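Local coordinates for uncharacterized metalloprotein (Deinococcus radiodurans, PDB 3GG7), which is of unknown function but binds manganese and may hydrolyse ester bonds, as a member of the TatD family of metal-dependent hydrolases, at residues D5-L10 and I120-S125; L147-G152 and G170-R175; G164-V169 and S239-T244. All blocks are in the same frame, centred on the assembly; numbering follows the deposited sequence.

Contact 1 (D5-L10 and I120-S125); sequences DFHVHL and ILSIHS. With MN (manganese (II) ion), chain B.
Ile120 approaches Phe6 first along strand 120-124, its CG2 coming 4.5 Å from Phe6 CE2. This apolar approach is loose, and Phe83 and Ile146 of the flanking strands pack on the same two side chains. At Ser122 the contact turns polar. His7 ND1 gives its N-H to Ser122 OG over 2.8 Å, nearly straight (167°) and only 9° out of the imidazole plane, so the serine and the metal together fix the rotation of the ring. With chi1 at 179°, CG of His7 lies opposite its own backbone N and the ring reaches across the barrel interior to strand 119-124. A water bridges Ser122 OG, at 2.7 Å, to Phe6 O, at 2.8 Å, adding a second link between the strands. In the backbone, His7 N donates to Asp5 OD1 in an Asx turn where the chain turns its corner. Further along, His124 hydrogen-bonds through ND1 to the metal ligand Glu86, and its predicted role is in a second cation site. Through its other nitrogen, NE2, His7 binds manganese at 2.1 Å; His9 NE2 matches it at 2.1 Å, with a water, Glu86 and Asp196 completing the shell. This is the His-X-His metal site at the end of the first barrel strand, as in metal-dependent hydrolases of the TIM-barrel type.

Contact 2 (L147-G152 and G170-R175); sequences LHWYSG and GPTMVR
Trp149 and Met173 make the main apolar contact, Trp149 CD1 lying 3.8 Å from Met173 CG. The sulfur follows as a Met-aromatic contact, with Met173 SD 4.9 Å from the centroid of the five-membered ring and 59° off its normal, an oblique approach. The methionine chain then bends at chi3 (70°), which brings its methyl to the backbone: Met173 CE is 3.3 Å from Tyr150 O. Thr172 crosses the indole at about a right angle, its OG1 beside the NE1-CE2-CZ2 side. Thr172 OG1 is 3.1 Å from Trp149 NE1, yet the angle is too poor for a hydrogen bond. In the next layer, positive phi at Trp149 (45°) turns the chain off the strand end, and Tyr150 OH is tied to Ser153 O. Helix 171-174 is only weakly bonded, with Gly170 O accepting long bonds from Met173 N and Val174 N. These are connections at the metal-bearing end of the TIM barrel, where Trp149 also packs on Glu194. Outside this layer, Tyr150 packs on helix 154-162, Pro171 and Val174 lean on helix 212-223, and the contact joins the loop after strand 143-148 to the short helix that follows strand 166-169.

Contact 3 (G164-V169 and S239-T244); sequences GCWFSV and SRLLGT
Trp166 and Leu241 make the apolar contact, the leucine lying over one face of the indole. Leu241 CD1 stands 4.0 Å from the centroid of the six-membered ring and only 9° off its normal, a CH-pi contact almost squarely above the centre. Closer to the helix backbone, Leu241 CB is 3.8 Å from Trp166 CH2. A leucine CG set opposite its own backbone N (chi1 175°) carries the branched end out over the ring. The second kind of contact is between flat groups: one face of the Arg240 guanidinium covers the ring's outer corner, with Arg240 NH2 3.5 Å from Trp166 CZ2 and the planes tilted 33° apart. Arg240 NH2 also hydrogen-bonds to Asp189 O, which helps hold the group there. Hydrogen bonding closes the helix end: Thr244 OG1 donates over 2.6 Å to Leu241 O, which accepts from Thr244 N as well, and Thr144 OG1 is a further partner of the hydroxyl. Helix 227-243 thus packs on the start of strand 166-169, at the barrel end away from the manganese, with Thr144 and Leu192 also against these side chains. Dispersion joins helix to strand, probably with some attraction between the arginine's charge and the indole's pi electrons.

Contacts 1 and 2 meet on adjacent strands, where His148 N probably donates to Ile123 O (3.0 Å); near the metal the rings of His7 and His148 stack, with His7 NE2 3.4 Å from His148 NE2. Contact 2 flanks the metal-bearing end of the barrel, the Trp149 side chain being about 7 Å from the manganese. Contact 3 continues the sheet from contact 2, with Leu147 N 2.8 Å from Trp166 O and Trp149 N 3.0 Å from Ser168 O. It also reaches contact 1 at the barrel end away from the metal, where Phe6 CE2 lies 3.7 Å from Leu241 CD2, the nearest side-chain atoms of Leu241 and His7 remaining about 10 Å apart.

Contact 1 (D5-L10 and I120-S125)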
loop_
_atom_site.group_PDB
_atom_site.type_symbol
_atom_site.label_atom_id
_atom_site.label_comp_id
_atom_site.label_asym_id
_atom_site.label_seq_id
_atom_site.Cartn_x
_atom_site.Cartn_y
_atom_site.Cartn_z
ATOM N N ASP A 5 -6.052 -8.082 -1.765
ATOM C CA ASP A 5 -4.874 -7.469 -2.385
ATOM C C ASP A 5 -4.890 -6.009 -1.929
ATOM O O ASP A 5 -5.599 -5.179 -2.518
ATOM C CB ASP A 5 -4.907 -7.527 -3.919
ATOM C CG ASP A 5 -3.680 -6.891 -4.552
ATOM O OD1 ASP A 5 -2.877 -6.203 -3.853
ATOM O OD2 ASP A 5 -3.480 -7.076 -5.767
ATOM N N PHE A 6 -4.124 -5.697 -0.892
ATOM C CA PHE A 6 -4.251 -4.410 -0.246
ATOM C C PHE A 6 -3.280 -3.349 -0.774
ATOM O O PHE A 6 -3.000 -2.382 -0.083
ATOM C CB PHE A 6 -4.161 -4.548 1.282
ATOM C CG PHE A 6 -5.137 -3.679 2.013
ATOM C CD1 PHE A 6 -6.484 -3.988 1.958
ATOM C CD2 PHE A 6 -4.749 -2.531 2.684
ATOM C CE1 PHE A 6 -7.398 -3.197 2.602
ATOM C CE2 PHE A 6 -5.690 -1.733 3.321
ATOM C CZ PHE A 6 -6.990 -2.083 3.300
ATOM N N HIS A 7 -2.855 -3.472 -2.021
ATOM C CA HIS A 7 -2.153 -2.409 -2.718
ATOM C C HIS A 7 -1.996 -2.817 -4.164
ATOM O O HIS A 7 -1.105 -3.610 -4.502
ATOM C CB HIS A 7 -0.784 -2.162 -2.087
ATOM C CG HIS A 7 0.020 -1.092 -2.756
ATOM N ND1 HIS A 7 0.204 0.148 -2.196
ATOM C CD2 HIS A 7 0.681 -1.069 -3.949
ATOM C CE1 HIS A 7 0.952 0.885 -3.002
ATOM N NE2 HIS A 7 1.272 0.168 -4.057
ATOM N N VAL A 8 -2.847 -2.256 -5.025
ATOM C CA VAL A 8 -2.810 -2.544 -6.445
ATOM C C VAL A 8 -3.252 -1.333 -7.270
ATOM O O VAL A 8 -4.129 -0.581 -6.858
ATOM C CB VAL A 8 -3.612 -3.817 -6.769
ATOM C CG1 VAL A 8 -5.124 -3.672 -6.395
ATOM C CG2 VAL A 8 -3.455 -4.226 -8.228
ATOM N N HIS A 9 -2.611 -1.144 -8.422
ATOM C CA HIS A 9 -2.886 -0.012 -9.292
ATOM C C HIS A 9 -3.866 -0.421 -10.368
ATOM O O HIS A 9 -3.475 -0.605 -11.528
ATOM C CB HIS A 9 -1.591 0.531 -9.897
ATOM C CG HIS A 9 -0.596 0.979 -8.869
ATOM N ND1 HIS A 9 -0.436 2.302 -8.519
ATOM C CD2 HIS A 9 0.296 0.285 -8.123
ATOM C CE1 HIS A 9 0.495 2.401 -7.588
ATOM N NE2 HIS A 9 0.971 1.195 -7.340
ATOM N N LEU A 10 -5.138 -0.556 -10.008
ATOM C CA LEU A 10 -6.151 -0.920 -11.021
ATOM C C LEU A 10 -6.139 0.036 -12.195
ATOM O O LEU A 10 -6.318 -0.400 -13.338
ATOM C CB LEU A 10 -7.558 -0.927 -10.449
ATOM C CG LEU A 10 -7.880 -1.880 -9.347
ATOM C CD1 LEU A 10 -9.389 -1.736 -9.109
ATOM C CD2 LEU A 10 -7.529 -3.324 -9.733
ATOM N N ILE A 120 -5.983 5.557 6.915
ATOM C CA ILE A 120 -5.224 4.337 6.695
ATOM C C ILE A 120 -4.323 4.631 5.493
ATOM O O ILE A 120 -4.816 4.997 4.424
ATOM C CB ILE A 120 -6.154 3.153 6.422
ATOM C CG1 ILE A 120 -6.968 2.807 7.679
ATOM C CG2 ILE A 120 -5.358 1.958 5.914
ATOM C CD1 ILE A 120 -8.177 1.908 7.380
ATOM N N LEU A 121 -3.011 4.510 5.676
ATOM C CA LEU A 121 -2.020 4.951 4.686
ATOM C C LEU A 121 -1.321 3.730 4.096
ATOM O O LEU A 121 -0.850 2.854 4.843
ATOM C CB LEU A 121 -0.959 5.826 5.357
ATOM C CG LEU A 121 -1.468 6.802 6.412
ATOM C CD1 LEU A 121 -0.280 7.395 7.136
ATOM C CD2 LEU A 121 -2.319 7.860 5.789
ATOM N N SER A 122 -1.208 3.676 2.767
ATOM C CA SER A 122 -0.407 2.656 2.084
ATOM C C SER A 122 0.825 3.357 1.525
ATOM O O SER A 122 0.745 4.177 0.582
ATOM C CB SER A 122 -1.211 1.956 0.997
ATOM O OG SER A 122 -0.454 0.919 0.438
ATOM N N ILE A 123 1.977 3.063 2.122
ATOM C CA ILE A 123 3.159 3.900 2.016
ATOM C C ILE A 123 4.329 3.209 1.291
ATOM O O ILE A 123 4.675 2.070 1.599
ATOM C CB ILE A 123 3.609 4.337 3.438
ATOM C CG1 ILE A 123 2.524 5.163 4.099
ATOM C CG2 ILE A 123 4.944 5.127 3.399
ATOM C CD1 ILE A 123 2.762 5.354 5.612
ATOM N N HIS A 124 4.904 3.952 0.340
ATOM C CA HIS A 124 6.141 3.639 -0.385
ATOM C C HIS A 124 7.330 4.086 0.445
ATOM O O HIS A 124 7.337 5.215 0.947
ATOM C CB HIS A 124 6.106 4.440 -1.699
ATOM C CG HIS A 124 7.165 4.088 -2.689
ATOM N ND1 HIS A 124 6.911 3.333 -3.814
ATOM C CD2 HIS A 124 8.461 4.465 -2.778
ATOM C CE1 HIS A 124 8.019 3.197 -4.523
ATOM N NE2 HIS A 124 8.972 3.899 -3.929
ATOM N N SER A 125 8.335 3.221 0.594
ATOM C CA SER A 125 9.514 3.577 1.373
ATOM C C SER A 125 10.821 3.128 0.762
ATOM O O SER A 125 11.840 3.169 1.446
ATOM C CB SER A 125 9.426 2.998 2.804
ATOM O OG SER A 125 9.435 1.583 2.827
HETATM MN MN MN B . 2.323 0.693 -5.813
HETATM O O HOH W 1 -0.951 -1.462 1.541
HETATM O O HOH W 2 4.350 0.509 -5.897
#

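Contact 2 (L147-G152 and G170-R175)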
loop_
_atom_site.group_PDB
_atom_site.type_symbol
_atom_site.label_atom_id
_atom_site.label_comp_id
_atom_site.label_asym_id
_atom_site.label_seq_id
_atom_site.Cartn_x
_atom_site.Cartn_y
_atom_site.Cartn_z
ATOM N N LEU A 147 3.291 -0.136 5.657
ATOM C CA LEU A 147 4.436 -0.095 4.797
ATOM C C LEU A 147 4.257 -1.144 3.733
ATOM O O LEU A 147 4.277 -2.350 3.984
ATOM C CB LEU A 147 5.733 -0.298 5.605
ATOM C CG LEU A 147 5.916 0.769 6.670
ATOM C CD1 LEU A 147 7.259 0.513 7.358
ATOM C CD2 LEU A 147 5.891 2.158 6.100
ATOM N N HIS A 148 4.064 -0.672 2.505
ATOM C CA HIS A 148 3.836 -1.552 1.364
ATOM C C HIS A 148 5.188 -2.004 0.778
ATOM O O HIS A 148 6.112 -1.204 0.633
ATOM C CB HIS A 148 2.938 -0.829 0.348
ATOM C CG HIS A 148 3.523 -0.706 -1.022
ATOM N ND1 HIS A 148 3.574 -1.759 -1.907
ATOM C CD2 HIS A 148 4.048 0.362 -1.672
ATOM C CE1 HIS A 148 4.133 -1.349 -3.036
ATOM N NE2 HIS A 148 4.435 -0.070 -2.912
ATOM N N TRP A 149 5.297 -3.305 0.525
ATOM C CA TRP A 149 6.504 -3.928 -0.035
ATOM C C TRP A 149 7.777 -3.425 0.657
ATOM O O TRP A 149 8.697 -2.901 0.014
ATOM C CB TRP A 149 6.566 -3.678 -1.547
ATOM C CG TRP A 149 7.549 -4.542 -2.323
ATOM C CD1 TRP A 149 8.587 -5.306 -1.827
ATOM C CD2 TRP A 149 7.586 -4.702 -3.748
ATOM N NE1 TRP A 149 9.257 -5.911 -2.861
ATOM C CE2 TRP A 149 8.670 -5.559 -4.047
ATOM C CE3 TRP A 149 6.811 -4.187 -4.806
ATOM C CZ2 TRP A 149 8.993 -5.927 -5.354
ATOM C CZ3 TRP A 149 7.140 -4.546 -6.105
ATOM C CH2 TRP A 149 8.221 -5.414 -6.366
ATOM N N TYR A 150 7.810 -3.574 1.970
ATOM C CA TYR A 150 8.962 -3.166 2.756
ATOM C C TYR A 150 10.219 -3.949 2.338
ATOM O O TYR A 150 10.196 -5.173 2.247
ATOM C CB TYR A 150 8.668 -3.333 4.247
ATOM C CG TYR A 150 9.821 -2.908 5.098
ATOM C CD1 TYR A 150 9.995 -1.584 5.446
ATOM C CD2 TYR A 150 10.812 -3.843 5.476
ATOM C CE1 TYR A 150 11.126 -1.174 6.196
ATOM C CE2 TYR A 150 11.911 -3.449 6.208
ATOM C CZ TYR A 150 12.066 -2.127 6.561
ATOM O OH TYR A 150 13.169 -1.737 7.283
ATOM N N SER A 151 11.308 -3.227 2.063
ATOM C CA SER A 151 12.550 -3.848 1.581
ATOM C C SER A 151 13.786 -3.266 2.265
ATOM O O SER A 151 14.902 -3.360 1.730
ATOM C CB SER A 151 12.667 -3.736 0.054
ATOM O OG SER A 151 12.918 -2.413 -0.374
ATOM N N GLY A 152 13.590 -2.668 3.431
ATOM C CA GLY A 152 14.677 -2.099 4.212
ATOM C C GLY A 152 15.300 -3.145 5.115
ATOM O O GLY A 152 15.083 -4.350 4.947
ATOM N N GLY A 170 4.057 -8.875 -0.600
ATOM C CA GLY A 170 3.754 -9.340 -1.931
ATOM C C GLY A 170 4.510 -10.572 -2.365
ATOM O O GLY A 170 5.250 -11.176 -1.577
ATOM N N PRO A 171 4.346 -10.956 -3.633
ATOM C CA PRO A 171 4.960 -12.183 -4.151
ATOM C C PRO A 171 6.481 -12.265 -4.026
ATOM O O PRO A 171 7.016 -13.348 -3.758
ATOM C CB PRO A 171 4.561 -12.158 -5.623
ATOM C CG PRO A 171 3.231 -11.437 -5.629
ATOM C CD PRO A 171 3.406 -10.358 -4.600
ATOM N N THR A 172 7.184 -11.152 -4.218
ATOM C CA THR A 172 8.651 -11.193 -4.196
ATOM C C THR A 172 9.143 -11.430 -2.768
ATOM O O THR A 172 10.088 -12.189 -2.553
ATOM C CB THR A 172 9.299 -9.923 -4.806
ATOM O OG1 THR A 172 8.974 -8.771 -4.022
ATOM C CG2 THR A 172 8.836 -9.707 -6.229
ATOM N N MET A 173 8.475 -10.828 -1.791
ATOM C CA MET A 173 8.866 -10.958 -0.391
ATOM C C MET A 173 8.756 -12.386 0.154
ATOM O O MET A 173 9.610 -12.808 0.940
ATOM C CB MET A 173 8.058 -9.998 0.486
ATOM C CG MET A 173 8.399 -8.526 0.252
ATOM S SD MET A 173 7.506 -7.401 1.337
ATOM C CE MET A 173 8.254 -7.749 2.951
ATOM N N VAL A 174 7.722 -13.127 -0.233
ATOM C CA VAL A 174 7.543 -14.487 0.284
ATOM C C VAL A 174 8.437 -15.523 -0.406
ATOM O O VAL A 174 8.561 -16.639 0.096
ATOM C CB VAL A 174 6.074 -14.984 0.213
ATOM C CG1 VAL A 174 5.156 -14.067 1.008
ATOM C CG2 VAL A 174 5.621 -15.157 -1.236
ATOM N N ARG A 175 9.054 -15.143 -1.525
ATOM C CA ARG A 175 9.880 -16.043 -2.348
ATOM C C ARG A 175 11.392 -15.774 -2.251
ATOM O O ARG A 175 12.176 -16.399 -2.984
ATOM C CB ARG A 175 9.444 -15.935 -3.818
#

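Contact 3 (G164-V169 and S239-T244)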
loop_
_atom_site.group_PDB
_atom_site.type_symbol
_atom_site.label_atom_id
_atom_site.label_comp_id
_atom_site.label_asym_id
_atom_site.label_seq_id
_atom_site.Cartn_x
_atom_site.Cartn_y
_atom_site.Cartn_z
ATOM N N GLY A 164 4.221 1.347 15.397
ATOM C CA GLY A 164 2.842 0.954 15.106
ATOM C C GLY A 164 2.540 0.726 13.635
ATOM O O GLY A 164 1.358 0.769 13.226
ATOM N N CYS A 165 3.574 0.474 12.829
ATOM C CA CYS A 165 3.349 0.199 11.405
ATOM C C CYS A 165 2.762 -1.174 11.209
ATOM O O CYS A 165 3.029 -2.118 11.986
ATOM C CB CYS A 165 4.636 0.285 10.594
ATOM S SG CYS A 165 5.325 1.941 10.447
ATOM N N TRP A 166 1.939 -1.270 10.159
ATOM C CA TRP A 166 1.504 -2.526 9.566
ATOM C C TRP A 166 2.292 -2.765 8.281
ATOM O O TRP A 166 3.054 -1.893 7.873
ATOM C CB TRP A 166 0.008 -2.495 9.252
ATOM C CG TRP A 166 -0.910 -2.387 10.444
ATOM C CD1 TRP A 166 -0.840 -1.505 11.476
ATOM C CD2 TRP A 166 -2.062 -3.173 10.664
ATOM N NE1 TRP A 166 -1.879 -1.712 12.353
ATOM C CE2 TRP A 166 -2.653 -2.729 11.865
ATOM C CE3 TRP A 166 -2.653 -4.229 9.960
ATOM C CZ2 TRP A 166 -3.804 -3.305 12.387
ATOM C CZ3 TRP A 166 -3.813 -4.786 10.476
ATOM C CH2 TRP A 166 -4.353 -4.338 11.691
ATOM N N PHE A 167 2.112 -3.922 7.643
ATOM C CA PHE A 167 2.877 -4.312 6.480
ATOM C C PHE A 167 2.013 -5.020 5.484
ATOM O O PHE A 167 1.272 -5.916 5.864
ATOM C CB PHE A 167 4.048 -5.236 6.905
ATOM C CG PHE A 167 4.859 -4.651 8.007
ATOM C CD1 PHE A 167 5.937 -3.809 7.718
ATOM C CD2 PHE A 167 4.492 -4.844 9.328
ATOM C CE1 PHE A 167 6.646 -3.205 8.729
ATOM C CE2 PHE A 167 5.189 -4.229 10.355
ATOM C CZ PHE A 167 6.285 -3.419 10.050
ATOM N N SER A 168 2.111 -4.644 4.208
ATOM C CA SER A 168 1.503 -5.425 3.165
ATOM C C SER A 168 2.613 -6.047 2.342
ATOM O O SER A 168 3.534 -5.382 1.894
ATOM C CB SER A 168 0.490 -4.602 2.322
ATOM O OG SER A 168 1.082 -3.451 1.731
ATOM N N VAL A 169 2.533 -7.361 2.196
ATOM C CA VAL A 169 3.623 -8.137 1.646
ATOM C C VAL A 169 3.152 -8.791 0.367
ATOM O O VAL A 169 1.979 -9.192 0.254
ATOM C CB VAL A 169 4.175 -9.182 2.675
ATOM C CG1 VAL A 169 4.568 -8.502 3.980
ATOM C CG2 VAL A 169 3.177 -10.285 2.938
ATOM N N SER A 239 -10.188 -6.414 9.202
ATOM C CA SER A 239 -11.231 -5.952 10.111
ATOM C C SER A 239 -10.672 -5.084 11.222
ATOM O O SER A 239 -11.231 -4.016 11.526
ATOM C CB SER A 239 -12.020 -7.114 10.727
ATOM O OG SER A 239 -12.444 -8.022 9.731
ATOM N N ARG A 240 -9.565 -5.517 11.834
ATOM C CA ARG A 240 -8.966 -4.775 12.932
ATOM C C ARG A 240 -8.407 -3.437 12.462
ATOM O O ARG A 240 -8.563 -2.422 13.113
ATOM C CB ARG A 240 -7.872 -5.613 13.582
ATOM C CG ARG A 240 -7.250 -4.961 14.787
ATOM C CD ARG A 240 -6.470 -5.967 15.659
ATOM N NE ARG A 240 -5.103 -6.177 15.201
ATOM C CZ ARG A 240 -4.103 -5.307 15.353
ATOM N NH1 ARG A 240 -4.299 -4.131 15.949
ATOM N NH2 ARG A 240 -2.891 -5.613 14.916
ATOM N N LEU A 241 -7.788 -3.458 11.282
ATOM C CA LEU A 241 -7.275 -2.247 10.643
ATOM C C LEU A 241 -8.362 -1.207 10.454
ATOM O O LEU A 241 -8.181 -0.036 10.785
ATOM C CB LEU A 241 -6.671 -2.591 9.268
ATOM C CG LEU A 241 -6.183 -1.418 8.417
ATOM C CD1 LEU A 241 -4.877 -0.840 9.019
ATOM C CD2 LEU A 241 -6.012 -1.849 6.970
ATOM N N LEU A 242 -9.494 -1.633 9.908
ATOM C CA LEU A 242 -10.644 -0.736 9.751
ATOM C C LEU A 242 -11.183 -0.185 11.079
ATOM O O LEU A 242 -11.759 0.901 11.122
ATOM C CB LEU A 242 -11.751 -1.471 9.002
ATOM C CG LEU A 242 -11.402 -1.762 7.548
ATOM C CD1 LEU A 242 -12.373 -2.759 6.949
ATOM C CD2 LEU A 242 -11.342 -0.469 6.717
ATOM N N GLY A 243 -11.017 -0.959 12.151
ATOM C CA GLY A 243 -11.366 -0.514 13.487
ATOM C C GLY A 243 -10.484 0.608 13.994
ATOM O O GLY A 243 -10.920 1.407 14.813
ATOM N N THR A 244 -9.239 0.677 13.522
ATOM C CA THR A 244 -8.305 1.696 13.982
ATOM C C THR A 244 -8.746 3.064 13.427
ATOM O O THR A 244 -8.184 4.107 13.768
ATOM C CB THR A 244 -6.835 1.368 13.575
ATOM O OG1 THR A 244 -6.649 1.585 12.166
ATOM C CG2 THR A 244 -6.471 -0.079 13.923
#